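Putative Acyl-CoA binding protein (ACBP) (Oryza sativa Japonica Group, PDB 5H3G) binds medium- and long-chain acyl-CoA esters with high affinity and may play a role in phospholipid biosynthesis. Local coordinates at residues K29-L32 with Y33-K37. Sequence-based numbering, arbitrary orientation. Where two conformers were deposited one is given.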
loop_
_atom_site.group_PDB
_atom_site.type_symbol
_atom_site.label_atom_id
_atom_site.label_comp_id
_atom_site.label_asym_id
_atom_site.label_seq_id
_atom_site.Cartn_x
_atom_site.Cartn_y
_atom_site.Cartn_z
ATOM N N LYS A 29 -4.802 -5.457 -2.652
ATOM C CA LYS A 29 -3.578 -5.797 -1.935
ATOM C C LYS A 29 -2.359 -5.219 -2.642
ATOM O O LYS A 29 -1.424 -4.733 -1.991
ATOM C CB LYS A 29 -3.444 -7.317 -1.794
ATOM C CG LYS A 29 -4.483 -7.911 -0.853
ATOM C CD LYS A 29 -4.129 -9.346 -0.480
ATOM C CE LYS A 29 -5.252 -9.984 0.324
ATOM N NZ LYS A 29 -4.955 -11.395 0.732
ATOM N N LEU A 30 -2.367 -5.229 -3.978
ATOM C CA LEU A 30 -1.228 -4.702 -4.728
ATOM C C LEU A 30 -1.128 -3.190 -4.586
ATOM O O LEU A 30 -0.023 -2.647 -4.462
ATOM C CB LEU A 30 -1.339 -5.100 -6.201
ATOM C CG LEU A 30 -1.022 -6.554 -6.540
ATOM C CD1 LEU A 30 -1.498 -6.886 -7.940
ATOM C CD2 LEU A 30 0.499 -6.790 -6.397
ATOM N N ILE A 31 -2.270 -2.498 -4.608
ATOM C CA ILE A 31 -2.261 -1.050 -4.417
ATOM C C ILE A 31 -1.680 -0.700 -3.054
ATOM O O ILE A 31 -0.836 0.197 -2.930
ATOM C CB ILE A 31 -3.678 -0.482 -4.601
ATOM C CG1 ILE A 31 -4.060 -0.509 -6.083
ATOM C CG2 ILE A 31 -3.769 0.935 -4.036
ATOM C CD1 ILE A 31 -5.533 -0.394 -6.328
ATOM N N LEU A 32 -2.107 -1.414 -2.010
ATOM C CA LEU A 32 -1.575 -1.156 -0.677
ATOM C C LEU A 32 -0.091 -1.477 -0.608
ATOM O O LEU A 32 0.681 -0.740 0.022
ATOM C CB LEU A 32 -2.335 -1.973 0.376
ATOM C CG LEU A 32 -3.807 -1.616 0.578
ATOM C CD1 LEU A 32 -4.368 -2.329 1.792
ATOM C CD2 LEU A 32 -3.930 -0.103 0.709
ATOM N N TYR A 33 0.325 -2.580 -1.231
ATOM C CA TYR A 33 1.738 -2.940 -1.226
ATOM C C TYR A 33 2.577 -1.812 -1.807
ATOM O O TYR A 33 3.555 -1.373 -1.195
ATOM C CB TYR A 33 1.962 -4.254 -1.995
ATOM C CG TYR A 33 3.436 -4.591 -2.192
ATOM C CD1 TYR A 33 4.152 -5.288 -1.222
ATOM C CD2 TYR A 33 4.116 -4.180 -3.340
ATOM C CE1 TYR A 33 5.512 -5.577 -1.401
ATOM C CE2 TYR A 33 5.468 -4.449 -3.517
ATOM C CZ TYR A 33 6.150 -5.152 -2.554
ATOM O OH TYR A 33 7.490 -5.422 -2.762
ATOM N N GLY A 34 2.199 -1.317 -2.982
ATOM C CA GLY A 34 3.029 -0.305 -3.620
ATOM C C GLY A 34 3.159 0.949 -2.782
ATOM O O GLY A 34 4.252 1.510 -2.648
ATOM N N LEU A 35 2.048 1.408 -2.204
ATOM C CA LEU A 35 2.087 2.609 -1.383
ATOM C C LEU A 35 2.854 2.367 -0.092
ATOM O O LEU A 35 3.555 3.258 0.391
ATOM C CB LEU A 35 0.673 3.093 -1.077
ATOM C CG LEU A 35 -0.041 3.707 -2.271
ATOM C CD1 LEU A 35 -1.517 3.859 -1.936
ATOM C CD2 LEU A 35 0.617 5.036 -2.537
ATOM N N TYR A 36 2.737 1.169 0.489
ATOM C CA TYR A 36 3.482 0.890 1.708
ATOM C C TYR A 36 4.982 0.916 1.450
ATOM O O TYR A 36 5.746 1.500 2.227
ATOM C CB TYR A 36 3.069 -0.466 2.277
ATOM C CG TYR A 36 3.681 -0.731 3.635
ATOM C CD1 TYR A 36 3.082 -0.259 4.787
ATOM C CD2 TYR A 36 4.876 -1.430 3.753
ATOM C CE1 TYR A 36 3.639 -0.505 6.042
ATOM C CE2 TYR A 36 5.449 -1.667 4.988
ATOM C CZ TYR A 36 4.824 -1.202 6.139
ATOM O OH TYR A 36 5.383 -1.443 7.375
ATOM N N LYS A 37 5.425 0.262 0.374
ATOM C CA LYS A 37 6.828 0.354 -0.024
ATOM C C LYS A 37 7.249 1.805 -0.220
ATOM O O LYS A 37 8.264 2.256 0.327
ATOM C CB LYS A 37 7.056 -0.439 -1.304
ATOM C CG LYS A 37 6.814 -1.944 -1.165
ATOM C CD LYS A 37 7.716 -2.549 -0.099
ATOM C CE LYS A 37 9.203 -2.344 -0.384
ATOM N NZ LYS A 37 10.012 -3.259 0.486
#
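K29 O accepts the amide of Y33 (N to O 2.9 Å), opening a run of i to i+4 bonds in the alpha-helix 26-41 of the four-helix acyl-CoA-binding fold. CB of Y33 sits 3.4 Å from K29 O, while the lysine's extended side chain leads off to its own partner, NZ bonding to E22 O. L30 O takes the next amide, G34 N, at 3.0 Å; the leucine side chain turns away from this turn and packs on A58 and K59 of helix 57-64. I31 O receives L35 N at 3.2 Å, the longest and straightest bond of the four (168° at the hydrogen). In one of the two conformers of I31, CG2 lies 4.2 Å from CD1 of L35, a loose apolar touch that the other may not share. L35, buried, continues toward D77 of helix 71-92 and V66. L32 O closes the series with Y36 N at 2.8 Å and has CB of Y36 3.3 Å away; L32 itself rests on K81 and V82. Residues Y33 to K37 probably belong to the acyl-CoA site, as in relatives, together with nearby K59 and Y78. With CG of Y33 anti to its own N (chi1 172°), the tyrosine side chain reaches K59 and K37. The latter lays its CG 3.5 Å above one face of the Y33 ring, displaced toward the rim, before its end runs on past the ring to NZ.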